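Local coordinates for SH2 domain-containing protein 3C (Homo sapiens, PDB 3T6G), which acts as a signalling adapter in cell adhesion and migration, its closed Cdc25-homology domain unable to exchange nucleotide in the canonical way but suited to binding BCAR1, at residues 12-17 with 92-97; 52-57 with 136-141; 59-64 with 100-105; 65-70 with 204-209; 273-276 with 280-283. The protein carries 2 engineered substitutions. All blocks are in the same frame, centred on the assembly; numbering follows the deposited sequence.

Contact 1 of 5, residues 12-17 with 92-97; sequences VTSSFN and GRQLRL
A chi1 of -164° swings CG of Gln94 to the far side from its backbone N, and a bend at chi2 (54°) then lays the terminal amide along the backbone of Val12, Thr13 and Ser14. Each part of that folded side chain meets a different residue of the loop. Gln94 CG comes closest, 3.1 Å from Thr13 O; farther out, Gln94 OE1 rests 3.5 Å from Ser14 CA and 3.7 Å from Ser14 CB. On the other arm, Gln94 NE2 stays 3.6 Å from Val12 O, too far to count as a hydrogen bond, so the amide holds the loop by contact and not by polar pairing. An alanine in place of Gln94 would strip away nearly everything that the helix brings to this contact, and would probably leave a gap beneath the carbonyls of Val12 and Thr13. Polar fixation of the loop comes from one turn farther along the same helix, where Asp98 bonds to Ser14 OG and to the backbone N of Ser15. Ser14 OG also takes the backbone N-H of Phe16, the N-to-OG distance being 3.2 Å and the bond nearly straight at 164°. Glu11 touches Gln94 as well, extending the cover toward the start of the chain. The arrangement is a surface contact in which an irregular N-terminal segment runs over the first turn of helix 93-115 and is bent there by an ST turn built on Ser14.

Contact 2 of 5, residues 52-57 with 136-141; sequences TLARHV and AELRGT
Leu138 points one methyl, CD2, at helix 52-57, and Ala54 and Val57, one turn apart on that helix, receive it. Ala54 CB heads for the opposing helix and stands 3.8 Å from Leu138 CD2. The side chain of Val57 lies about at right angles to that of Leu138 and reaches the same methyl from the next turn, with Val57 CG2 4.1 Å from Leu138 CD2. Beside it, Glu137 contributes its CB, 3.9 Å from Ala54 CB; having CG anti to the carbonyl carbon (chi1 -76°) and a further bend at chi2, its carboxylate turns off toward Thr141 and Arg51. With an alanine at the crossing, the axes of the two short segments come to 9.0 Å and cross at -57°. Polar groups are dealt with inside each helix or beyond the pair. Glu137 OE1 receives the hydroxyl of Thr141 at 2.6 Å from OG1, from above the carboxylate plane, and is salt-bridged to Arg51. Thr52 O is gripped from opposite faces of its plane by His56 N and by His56 ND1, the latter at 2.8 Å, while His56 NE2 bonds to the backbone of Arg270, so both ring nitrogens of the buried histidine are used. Phe148 and Val151 of helix 145-155 also touch Leu138. The seam itself is therefore wholly apolar: carbon meets carbon throughout, and the charge of Glu137 is kept to the margin, where Arg51 probably steadies its ionised form.

Contact 3 of 5, residues 59-64 with 100-105; sequences KVDCLV and LERFHT
Arg102 reaches across from helix 93-115 and closes two of its nitrogens on a single oxygen of Asp61. The tight part of the contact lies here: Arg102 NE is 2.6 Å and Arg102 NH2 2.7 Å from Asp61 OD1, a side-on salt bridge in which the oxygen sits nearly in the guanidinium plane. NE meets OD1 almost along its C-O axis, whereas NH2 comes from above the carboxylate, whose plane is turned 79° from that of the guanidinium. Val60 C lies over one guanidinium face, and Val60 CG1, on a side chain set crosswise to the arginine, comes to 3.3 Å from Arg102 NH2. Asp61 OD2 is taken by Ser147 and Asn144, and Arg102 NH1 by Phe277 O and Thr279 OG1, so both buried charges have several partners, which probably fix their rotation. On the looser, partly exposed side Val64 CG1, which Phe16 also touches, stays 4.2 Å from Arg102 CD. The segment axes lie 11.8 Å apart, nearly antiparallel at 158°. A long extended arginine bridging two widely spaced helices to a buried aspartate makes this an interior salt bridge of the all-helical Cdc25-homology domain.

Contact 4 of 5, residues 65-70 with 204-209; sequences ARILGV and TTFPHV
Phe206 packs against Ala65 and Ile67 where helix 50-64 ends in a Schellman motif, closed by Arg66 at a phi of +55°. The positive phi at Arg66 takes the chain out of the helix, and Ala65 and Ile67, on its two sides, both direct their side chains at the loop 204-209. Phe206 itself leaves the backbone with CG anti to N (chi1 -166°), which carries the ring from CB toward that helix end. Phe206 CB lies at the margin, 4.2 Å from Ile67 CD1; Phe206 CG comes nearer, at 3.9 Å. Moving outward, Phe206 CD1 is 4.1 Å from Ile67 CD1, a methyl that hangs over one ring face in a CH-pi contact, 4.1 Å from the centroid and 18° off the normal. At the far end Phe206 CE1 and CZ each lie 3.7 Å from Ala65 CB, which approaches obliquely. Phe146 stacks on the same ring and Met84 touches it too, while the backbone of Phe206 is hydrogen-bonded to Gly143 and Met145. The loop is thus joined at one residue to the end of helix 50-64 and to the start of helix 145-155. With Phe206 reduced to an alanine, Ala65 CB and the Ile67 methyl would probably face a gap, and Phe146 is likely to lose its stacking partner. Every residue meeting here is buried, and the pairing is made by van der Waals contact alone. The nearest approach between the two segments is that of Ile67 CD1 to a backbone oxygen, Thr205 O, at 3.5 Å.

Contact 5 of 5, residues 273-276 with 280-283; sequences LLEV and EFQM
Val276 O, on the last residue of helix 271-276, receives the side-chain amide of Gln282 from the following helix. Gln282 NE2 lies 2.9 Å from Val276 O, with an N-H...O angle of 162°; NE2 is in the carbonyl plane, on a lone pair, and the oxygen in turn sits close to the plane of the glutamine amide. Beyond CG the Gln282 chain is extended, and its CG also passes 3.5 Å from Val276 O. The same oxygen has Phe281 CD2 3.4 Å away, so amide and ring share the carbonyl between them. Phe281 fills the angle between the two helices: its CG stands anti to the backbone N (chi1 164°), and the ring lies against the end of helix 271-276. Val276 N is over one ring face, offset toward the rim, while Phe281 CE2 comes to 3.5 Å from Val276 CA. Toward the CD1 rim, on the same side of the ring plane, Glu275 CG comes to 3.6 Å from Phe281 CD1, with the carboxylate plane almost perpendicular to the ring. The charged end of Glu275 goes elsewhere, OE2 bonding to Ser23 OG, so the ring meets chiefly its CG methylene. Val41 of helix 35-46 and Met109 of helix 93-115 each touch both Val276 and Phe281, placing the pair in the interior. Phe281 N bonds back to Ser278 OG in the short connection. The whole forms a compact corner of the Cdc25-homology domain, two consecutive helices joined by a short turn, wedged by an aromatic ring and tied by one side-chain-to-backbone bond.

Contact 3 lies only about 6 Å from the centre of the chain and joins the others: its centre is 12 Å from that of contact 1, 14 Å from contact 2, and 10 Å from contacts 4 and 5, and it touches all four. Helix 50-64 serves contacts 2 and 3, then runs out into the loop of contact 4; helix 93-115 serves contacts 1 and 3. Along the chain, contacts 1, 2 and 4 pair segments in alternating order, contact 3 falls between the two halves of contact 2, and contact 5 comes last. The alternating contacts interlock residues 12 to 209, and contact 5 packs late helices against them, building the compact helical domain whose closed form BCAR1 binding requires.

Contact 1 of 5, residues 12-17 with 92-97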
# COMPACT_ATOMS: atom_id res chain seq x y z
N VAL A 12 0.42 14.95 10.25
CA VAL A 12 1.40 14.43 11.18
C VAL A 12 0.76 13.43 12.14
O VAL A 12 1.44 12.77 12.92
CB VAL A 12 2.04 15.58 11.98
CG1 VAL A 12 1.94 15.32 13.48
CG2 VAL A 12 3.47 15.77 11.53
N THR A 13 -0.56 13.32 12.03
CA THR A 13 -1.36 12.53 12.93
C THR A 13 -2.29 11.62 12.12
O THR A 13 -2.70 11.99 11.01
CB THR A 13 -2.18 13.46 13.83
OG1 THR A 13 -1.89 13.18 15.21
CG2 THR A 13 -3.67 13.31 13.55
N SER A 14 -2.60 10.44 12.64
CA SER A 14 -3.40 9.49 11.87
C SER A 14 -4.82 9.99 11.67
O SER A 14 -5.41 10.56 12.58
CB SER A 14 -3.44 8.10 12.53
OG SER A 14 -4.32 7.22 11.83
N SER A 15 -5.37 9.77 10.49
CA SER A 15 -6.72 10.21 10.23
C SER A 15 -7.79 9.25 10.83
O SER A 15 -9.00 9.52 10.76
CB SER A 15 -6.92 10.39 8.73
OG SER A 15 -7.98 9.57 8.29
N PHE A 16 -7.35 8.15 11.43
CA PHE A 16 -8.25 7.26 12.18
C PHE A 16 -8.19 7.64 13.64
O PHE A 16 -7.11 7.77 14.20
CB PHE A 16 -7.81 5.80 12.05
CG PHE A 16 -7.81 5.27 10.65
CD1 PHE A 16 -8.86 5.55 9.78
CD2 PHE A 16 -6.76 4.48 10.19
CE1 PHE A 16 -8.85 5.05 8.47
CE2 PHE A 16 -6.75 3.97 8.88
CZ PHE A 16 -7.79 4.27 8.02
N ASN A 17 -9.34 7.80 14.29
CA ASN A 17 -9.34 8.04 15.73
C ASN A 17 -10.35 7.19 16.48
O ASN A 17 -11.41 7.68 16.89
CB ASN A 17 -9.53 9.52 16.07
CG ASN A 17 -9.18 9.83 17.52
OD1 ASN A 17 -8.91 8.91 18.30
ND2 ASN A 17 -9.21 11.11 17.88
N GLY A 92 2.97 12.26 1.94
CA GLY A 92 1.97 11.20 1.89
C GLY A 92 2.23 10.14 2.95
O GLY A 92 1.58 9.11 2.98
N ARG A 93 3.18 10.40 3.83
CA ARG A 93 3.54 9.40 4.83
C ARG A 93 2.35 8.93 5.70
O ARG A 93 2.17 7.73 5.93
CB ARG A 93 4.70 9.91 5.69
CG ARG A 93 4.84 9.22 7.05
CD ARG A 93 6.29 9.26 7.56
NE ARG A 93 6.78 7.91 7.83
CZ ARG A 93 6.80 7.35 9.03
NH1 ARG A 93 6.36 8.02 10.09
NH2 ARG A 93 7.25 6.10 9.18
N GLN A 94 1.53 9.86 6.17
CA GLN A 94 0.44 9.50 7.07
C GLN A 94 -0.66 8.66 6.37
O GLN A 94 -1.18 7.71 6.94
CB GLN A 94 -0.15 10.74 7.72
CG GLN A 94 -1.00 10.41 8.92
CD GLN A 94 -0.25 9.56 9.94
OE1 GLN A 94 -0.60 8.40 10.17
NE2 GLN A 94 0.79 10.13 10.54
N LEU A 95 -0.99 9.05 5.14
CA LEU A 95 -1.84 8.28 4.28
C LEU A 95 -1.31 6.84 4.19
O LEU A 95 -2.01 5.89 4.54
CB LEU A 95 -1.91 8.92 2.88
CG LEU A 95 -2.89 8.12 1.99
CD1 LEU A 95 -4.28 7.99 2.70
CD2 LEU A 95 -3.04 8.70 0.58
N ARG A 96 -0.06 6.70 3.75
CA ARG A 96 0.58 5.39 3.65
C ARG A 96 0.46 4.58 4.95
O ARG A 96 0.19 3.37 4.93
CB ARG A 96 2.05 5.53 3.30
CG ARG A 96 2.34 5.68 1.82
CD ARG A 96 3.86 5.63 1.59
NE ARG A 96 4.55 6.70 2.30
CZ ARG A 96 4.91 7.84 1.73
NH1 ARG A 96 4.67 8.04 0.44
NH2 ARG A 96 5.51 8.79 2.44
N LEU A 97 0.65 5.24 6.09
CA LEU A 97 0.55 4.51 7.33
C LEU A 97 -0.90 4.09 7.61
O LEU A 97 -1.13 2.98 8.07
CB LEU A 97 1.15 5.30 8.49
CG LEU A 97 2.68 5.47 8.43
CD1 LEU A 97 3.15 6.19 9.68
CD2 LEU A 97 3.36 4.13 8.33

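Contact 2 of 5, residues 52-57 with 136-141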
# COMPACT_ATOMS: atom_id res chain seq x y z
N THR A 52 -22.01 -7.96 -2.86
CA THR A 52 -22.35 -6.75 -2.12
C THR A 52 -21.35 -6.51 -0.96
O THR A 52 -21.10 -5.38 -0.57
CB THR A 52 -23.87 -6.69 -1.71
OG1 THR A 52 -24.06 -7.05 -0.33
CG2 THR A 52 -24.68 -7.61 -2.58
N LEU A 53 -20.78 -7.56 -0.40
CA LEU A 53 -19.71 -7.38 0.55
C LEU A 53 -18.61 -6.58 -0.15
O LEU A 53 -18.05 -5.65 0.42
CB LEU A 53 -19.15 -8.73 0.99
CG LEU A 53 -19.88 -9.35 2.17
CD1 LEU A 53 -18.91 -10.20 2.94
CD2 LEU A 53 -20.52 -8.27 3.07
N ALA A 54 -18.33 -6.95 -1.40
CA ALA A 54 -17.24 -6.38 -2.16
C ALA A 54 -17.52 -4.93 -2.48
O ALA A 54 -16.64 -4.08 -2.34
CB ALA A 54 -17.01 -7.17 -3.45
N ARG A 55 -18.74 -4.65 -2.92
CA ARG A 55 -19.10 -3.29 -3.25
C ARG A 55 -18.94 -2.42 -2.03
O ARG A 55 -18.45 -1.29 -2.11
CB ARG A 55 -20.53 -3.23 -3.77
CG ARG A 55 -20.65 -3.44 -5.26
CD ARG A 55 -22.06 -3.08 -5.73
NE ARG A 55 -22.47 -3.86 -6.90
CZ ARG A 55 -23.26 -4.92 -6.85
NH1 ARG A 55 -23.76 -5.33 -5.69
NH2 ARG A 55 -23.57 -5.57 -7.97
N HIS A 56 -19.34 -2.93 -0.87
CA HIS A 56 -19.25 -2.13 0.33
C HIS A 56 -17.83 -1.74 0.74
O HIS A 56 -17.60 -0.58 1.07
CB HIS A 56 -20.00 -2.80 1.47
CG HIS A 56 -21.48 -2.59 1.39
ND1 HIS A 56 -22.24 -3.04 0.33
CD2 HIS A 56 -22.34 -1.93 2.21
CE1 HIS A 56 -23.49 -2.68 0.50
NE2 HIS A 56 -23.58 -2.01 1.64
N VAL A 57 -16.88 -2.70 0.72
CA VAL A 57 -15.51 -2.41 1.16
C VAL A 57 -14.81 -1.51 0.20
O VAL A 57 -13.96 -0.74 0.60
CB VAL A 57 -14.58 -3.62 1.19
CG1 VAL A 57 -13.95 -3.79 2.56
CG2 VAL A 57 -15.26 -4.84 0.68
N ALA A 136 -12.38 -13.10 -5.00
CA ALA A 136 -12.53 -13.17 -6.45
C ALA A 136 -13.33 -11.97 -6.96
O ALA A 136 -13.06 -11.44 -8.03
CB ALA A 136 -13.16 -14.52 -6.90
N GLU A 137 -14.33 -11.55 -6.19
CA GLU A 137 -15.17 -10.42 -6.58
C GLU A 137 -14.38 -9.10 -6.52
O GLU A 137 -14.36 -8.30 -7.46
CB GLU A 137 -16.41 -10.34 -5.70
CG GLU A 137 -17.47 -11.37 -6.03
CD GLU A 137 -18.16 -11.06 -7.33
OE1 GLU A 137 -18.38 -9.86 -7.61
OE2 GLU A 137 -18.46 -12.01 -8.08
N LEU A 138 -13.73 -8.87 -5.39
CA LEU A 138 -12.83 -7.75 -5.26
C LEU A 138 -11.91 -7.67 -6.47
O LEU A 138 -11.71 -6.60 -7.06
CB LEU A 138 -12.03 -7.90 -3.97
CG LEU A 138 -12.92 -7.70 -2.75
CD1 LEU A 138 -12.23 -8.08 -1.44
CD2 LEU A 138 -13.43 -6.24 -2.72
N ARG A 139 -11.38 -8.80 -6.89
CA ARG A 139 -10.37 -8.77 -7.94
C ARG A 139 -10.97 -8.56 -9.31
O ARG A 139 -10.37 -7.88 -10.14
CB ARG A 139 -9.56 -10.06 -7.95
CG ARG A 139 -9.36 -10.59 -9.34
CD ARG A 139 -8.11 -11.40 -9.42
NE ARG A 139 -7.45 -11.13 -10.68
CZ ARG A 139 -7.47 -11.96 -11.71
NH1 ARG A 139 -8.11 -13.12 -11.60
NH2 ARG A 139 -6.84 -11.64 -12.83
N GLY A 140 -12.14 -9.13 -9.54
CA GLY A 140 -12.71 -9.17 -10.87
C GLY A 140 -13.83 -8.20 -11.12
O GLY A 140 -13.82 -7.45 -12.08
N THR A 141 -14.83 -8.22 -10.25
CA THR A 141 -15.96 -7.32 -10.40
C THR A 141 -15.56 -5.89 -10.02
O THR A 141 -15.75 -4.95 -10.80
CB THR A 141 -17.15 -7.78 -9.54
OG1 THR A 141 -17.55 -9.09 -9.95
CG2 THR A 141 -18.31 -6.86 -9.73

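Contact 3 of 5, residues 59-64 with 100-105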
# COMPACT_ATOMS: atom_id res chain seq x y z
N LYS A 59 -16.08 0.80 -1.54
CA LYS A 59 -16.53 2.17 -1.32
C LYS A 59 -15.69 2.80 -0.22
O LYS A 59 -15.14 3.89 -0.37
CB LYS A 59 -17.99 2.20 -0.90
CG LYS A 59 -18.73 3.46 -1.33
CD LYS A 59 -18.63 4.61 -0.35
CE LYS A 59 -20.03 5.17 0.02
NZ LYS A 59 -20.82 5.75 -1.12
N VAL A 60 -15.61 2.11 0.90
CA VAL A 60 -14.90 2.63 2.05
C VAL A 60 -13.41 2.74 1.74
O VAL A 60 -12.75 3.69 2.15
CB VAL A 60 -15.15 1.72 3.24
CG1 VAL A 60 -14.36 2.18 4.44
CG2 VAL A 60 -16.66 1.70 3.57
N ASP A 61 -12.89 1.76 1.01
CA ASP A 61 -11.49 1.68 0.69
C ASP A 61 -11.11 2.94 -0.07
O ASP A 61 -10.10 3.59 0.21
CB ASP A 61 -11.21 0.46 -0.22
CG ASP A 61 -11.01 -0.84 0.55
OD1 ASP A 61 -10.83 -0.78 1.80
OD2 ASP A 61 -11.01 -1.93 -0.10
N CYS A 62 -11.94 3.23 -1.06
CA CYS A 62 -11.75 4.37 -1.92
C CYS A 62 -11.93 5.72 -1.22
O CYS A 62 -11.32 6.71 -1.60
CB CYS A 62 -12.69 4.24 -3.09
SG CYS A 62 -12.17 2.96 -4.22
N LEU A 63 -12.77 5.76 -0.19
CA LEU A 63 -12.94 7.02 0.53
C LEU A 63 -11.67 7.29 1.33
O LEU A 63 -11.18 8.41 1.38
CB LEU A 63 -14.18 6.98 1.44
CG LEU A 63 -15.53 7.28 0.77
CD1 LEU A 63 -16.77 6.85 1.60
CD2 LEU A 63 -15.66 8.78 0.45
N VAL A 64 -11.13 6.23 1.95
CA VAL A 64 -10.00 6.36 2.85
C VAL A 64 -8.76 6.67 2.04
O VAL A 64 -7.90 7.44 2.45
CB VAL A 64 -9.75 5.06 3.63
CG1 VAL A 64 -8.37 5.08 4.30
CG2 VAL A 64 -10.85 4.83 4.68
N LEU A 100 -1.90 1.19 5.71
CA LEU A 100 -1.28 -0.03 6.22
C LEU A 100 -2.06 -0.56 7.44
O LEU A 100 -2.22 -1.78 7.59
CB LEU A 100 0.21 0.17 6.55
CG LEU A 100 1.23 0.22 5.39
CD1 LEU A 100 2.58 0.77 5.86
CD2 LEU A 100 1.43 -1.12 4.72
N GLU A 101 -2.55 0.34 8.30
CA GLU A 101 -3.38 -0.10 9.41
C GLU A 101 -4.64 -0.74 8.85
O GLU A 101 -5.08 -1.78 9.33
CB GLU A 101 -3.78 1.06 10.33
CG GLU A 101 -4.70 0.63 11.49
CD GLU A 101 -3.94 -0.04 12.64
OE1 GLU A 101 -2.80 0.38 12.90
OE2 GLU A 101 -4.48 -0.97 13.28
N ARG A 102 -5.18 -0.11 7.82
CA ARG A 102 -6.44 -0.58 7.27
C ARG A 102 -6.27 -2.00 6.77
O ARG A 102 -7.02 -2.90 7.16
CB ARG A 102 -6.95 0.32 6.13
CG ARG A 102 -8.42 0.04 5.78
CD ARG A 102 -8.98 0.95 4.68
NE ARG A 102 -10.16 0.36 4.05
CZ ARG A 102 -11.32 0.17 4.68
NH1 ARG A 102 -11.48 0.52 5.96
NH2 ARG A 102 -12.34 -0.36 4.03
N PHE A 103 -5.29 -2.17 5.89
CA PHE A 103 -4.93 -3.45 5.30
C PHE A 103 -4.78 -4.58 6.35
O PHE A 103 -5.56 -5.55 6.36
CB PHE A 103 -3.65 -3.29 4.50
CG PHE A 103 -3.30 -4.47 3.64
CD1 PHE A 103 -3.78 -4.57 2.34
CD2 PHE A 103 -2.45 -5.46 4.12
CE1 PHE A 103 -3.44 -5.64 1.54
CE2 PHE A 103 -2.10 -6.54 3.31
CZ PHE A 103 -2.59 -6.63 2.02
N HIS A 104 -3.79 -4.46 7.24
CA HIS A 104 -3.62 -5.57 8.16
C HIS A 104 -4.80 -5.77 9.11
O HIS A 104 -5.15 -6.89 9.45
CB HIS A 104 -2.30 -5.55 8.93
CG HIS A 104 -1.98 -6.88 9.56
ND1 HIS A 104 -2.02 -8.07 8.85
CD2 HIS A 104 -1.68 -7.22 10.83
CE1 HIS A 104 -1.73 -9.07 9.65
NE2 HIS A 104 -1.51 -8.59 10.86
N THR A 105 -5.39 -4.67 9.55
CA THR A 105 -6.50 -4.76 10.49
C THR A 105 -7.75 -5.43 9.88
O THR A 105 -8.44 -6.19 10.54
CB THR A 105 -6.79 -3.41 11.08
OG1 THR A 105 -5.74 -3.11 11.99
CG2 THR A 105 -8.12 -3.39 11.84

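Contact 4 of 5, residues 65-70 with 204-209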
# COMPACT_ATOMS: atom_id res chain seq x y z
N ALA A 65 -8.67 6.06 0.87
CA ALA A 65 -7.51 6.23 0.02
C ALA A 65 -7.59 7.51 -0.80
O ALA A 65 -6.73 7.77 -1.63
CB ALA A 65 -7.41 5.05 -0.93
N ARG A 66 -8.65 8.29 -0.60
CA ARG A 66 -8.89 9.49 -1.42
C ARG A 66 -8.91 9.21 -2.91
O ARG A 66 -8.27 9.91 -3.68
CB ARG A 66 -7.88 10.60 -1.09
CG ARG A 66 -7.88 10.80 0.41
CD ARG A 66 -6.98 11.86 0.84
NE ARG A 66 -6.58 11.60 2.21
CZ ARG A 66 -5.78 12.39 2.91
NH1 ARG A 66 -5.29 13.49 2.33
NH2 ARG A 66 -5.46 12.08 4.16
N ILE A 67 -9.67 8.19 -3.29
CA ILE A 67 -10.05 7.98 -4.68
C ILE A 67 -11.47 8.52 -4.90
O ILE A 67 -11.83 8.93 -6.01
CB ILE A 67 -9.96 6.47 -5.04
CG1 ILE A 67 -8.48 6.06 -5.11
CG2 ILE A 67 -10.67 6.14 -6.37
CD1 ILE A 67 -8.25 4.56 -5.12
N LEU A 68 -12.28 8.52 -3.83
CA LEU A 68 -13.62 9.09 -3.87
C LEU A 68 -13.80 10.04 -2.71
O LEU A 68 -13.06 9.98 -1.73
CB LEU A 68 -14.71 8.00 -3.74
CG LEU A 68 -14.99 6.98 -4.85
CD1 LEU A 68 -15.93 5.94 -4.28
CD2 LEU A 68 -15.56 7.61 -6.10
N GLY A 69 -14.84 10.88 -2.79
CA GLY A 69 -15.18 11.82 -1.73
C GLY A 69 -14.12 12.90 -1.55
O GLY A 69 -13.95 13.43 -0.44
N VAL A 70 -13.41 13.24 -2.62
CA VAL A 70 -12.35 14.26 -2.53
C VAL A 70 -12.82 15.65 -2.95
O VAL A 70 -13.03 15.90 -4.13
CB VAL A 70 -11.13 13.92 -3.41
CG1 VAL A 70 -10.07 14.95 -3.21
CG2 VAL A 70 -10.59 12.52 -3.09
N THR A 204 -9.86 -0.99 -13.40
CA THR A 204 -9.24 -0.73 -12.10
C THR A 204 -9.83 0.47 -11.38
O THR A 204 -10.20 1.48 -11.98
CB THR A 204 -7.73 -0.55 -12.23
OG1 THR A 204 -7.19 -1.65 -12.97
CG2 THR A 204 -7.09 -0.52 -10.86
N THR A 205 -9.81 0.35 -10.06
CA THR A 205 -10.61 1.16 -9.19
C THR A 205 -9.75 1.45 -8.00
O THR A 205 -9.90 2.45 -7.31
CB THR A 205 -11.84 0.30 -8.76
OG1 THR A 205 -13.07 0.90 -9.20
CG2 THR A 205 -11.85 0.05 -7.27
N PHE A 206 -8.82 0.54 -7.75
CA PHE A 206 -7.85 0.71 -6.68
C PHE A 206 -6.66 -0.20 -6.95
O PHE A 206 -6.71 -1.39 -6.66
CB PHE A 206 -8.50 0.35 -5.35
CG PHE A 206 -7.71 0.80 -4.17
CD1 PHE A 206 -8.35 1.07 -2.98
CD2 PHE A 206 -6.35 0.97 -4.26
CE1 PHE A 206 -7.64 1.50 -1.89
CE2 PHE A 206 -5.63 1.38 -3.16
CZ PHE A 206 -6.27 1.64 -1.98
N PRO A 207 -5.58 0.37 -7.49
CA PRO A 207 -4.44 -0.37 -8.04
C PRO A 207 -3.66 -1.03 -6.93
O PRO A 207 -3.90 -0.76 -5.74
CB PRO A 207 -3.59 0.74 -8.64
CG PRO A 207 -3.79 1.86 -7.66
CD PRO A 207 -5.25 1.79 -7.28
N HIS A 208 -2.71 -1.87 -7.31
CA HIS A 208 -1.88 -2.55 -6.32
C HIS A 208 -0.78 -1.58 -5.83
O HIS A 208 0.13 -1.24 -6.58
CB HIS A 208 -1.31 -3.85 -6.94
CG HIS A 208 -0.63 -4.74 -5.95
ND1 HIS A 208 -1.12 -4.97 -4.69
CD2 HIS A 208 0.52 -5.47 -6.04
CE1 HIS A 208 -0.31 -5.79 -4.03
NE2 HIS A 208 0.69 -6.11 -4.83
N VAL A 209 -0.89 -1.13 -4.59
CA VAL A 209 0.05 -0.14 -4.05
C VAL A 209 0.69 -0.62 -2.75
O VAL A 209 1.45 0.13 -2.13
CB VAL A 209 -0.64 1.26 -3.75
CG1 VAL A 209 -1.37 1.80 -4.95
CG2 VAL A 209 -1.60 1.17 -2.57

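Contact 5 of 5, residues 273-276 with 280-283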
# COMPACT_ATOMS: atom_id res chain seq x y z
N LEU A 273 -23.28 -2.23 7.30
CA LEU A 273 -22.26 -2.93 6.57
C LEU A 273 -21.07 -2.01 6.39
O LEU A 273 -19.93 -2.44 6.58
CB LEU A 273 -22.81 -3.37 5.22
CG LEU A 273 -22.86 -4.87 4.94
CD1 LEU A 273 -23.08 -5.05 3.45
CD2 LEU A 273 -21.55 -5.52 5.35
N LEU A 274 -21.33 -0.74 6.04
CA LEU A 274 -20.23 0.24 5.93
C LEU A 274 -19.54 0.33 7.28
O LEU A 274 -18.31 0.27 7.34
CB LEU A 274 -20.70 1.62 5.48
CG LEU A 274 -21.18 1.71 4.03
CD1 LEU A 274 -21.55 3.12 3.61
CD2 LEU A 274 -20.13 1.19 3.11
N GLU A 275 -20.30 0.42 8.36
CA GLU A 275 -19.62 0.46 9.66
C GLU A 275 -18.62 -0.70 9.82
O GLU A 275 -17.47 -0.47 10.26
CB GLU A 275 -20.61 0.45 10.81
CG GLU A 275 -19.98 0.70 12.15
CD GLU A 275 -20.97 1.32 13.13
OE1 GLU A 275 -22.04 1.79 12.67
OE2 GLU A 275 -20.69 1.33 14.35
N VAL A 276 -19.05 -1.91 9.45
CA VAL A 276 -18.28 -3.15 9.67
C VAL A 276 -16.94 -3.09 8.96
O VAL A 276 -15.93 -3.57 9.45
CB VAL A 276 -19.09 -4.40 9.19
CG1 VAL A 276 -18.23 -5.61 9.19
CG2 VAL A 276 -20.34 -4.62 10.08
N GLU A 280 -11.72 2.28 11.96
CA GLU A 280 -12.07 2.72 13.31
C GLU A 280 -13.01 1.73 14.00
O GLU A 280 -12.81 1.37 15.16
CB GLU A 280 -12.72 4.10 13.27
CG GLU A 280 -12.00 5.11 12.37
CD GLU A 280 -12.14 6.55 12.87
OE1 GLU A 280 -12.00 7.49 12.05
OE2 GLU A 280 -12.37 6.75 14.07
N PHE A 281 -14.05 1.29 13.29
CA PHE A 281 -14.95 0.29 13.86
C PHE A 281 -14.14 -0.97 14.21
O PHE A 281 -14.26 -1.53 15.32
CB PHE A 281 -16.10 -0.05 12.90
CG PHE A 281 -16.83 -1.32 13.26
CD1 PHE A 281 -17.83 -1.31 14.23
CD2 PHE A 281 -16.52 -2.52 12.63
CE1 PHE A 281 -18.51 -2.49 14.57
CE2 PHE A 281 -17.20 -3.70 12.96
CZ PHE A 281 -18.19 -3.70 13.93
N GLN A 282 -13.30 -1.41 13.28
CA GLN A 282 -12.49 -2.60 13.52
C GLN A 282 -11.53 -2.46 14.69
O GLN A 282 -11.51 -3.32 15.58
CB GLN A 282 -11.80 -3.03 12.24
CG GLN A 282 -12.84 -3.38 11.18
CD GLN A 282 -12.24 -3.71 9.85
OE1 GLN A 282 -11.04 -3.65 9.67
NE2 GLN A 282 -13.09 -4.06 8.89
N MET A 283 -10.77 -1.38 14.73
CA MET A 283 -9.85 -1.19 15.84
C MET A 283 -10.57 -1.31 17.18
O MET A 283 -10.13 -2.04 18.06
CB MET A 283 -9.11 0.15 15.71
CG MET A 283 -8.26 0.20 14.45
SD MET A 283 -7.55 1.81 14.14
CE MET A 283 -6.28 1.85 15.43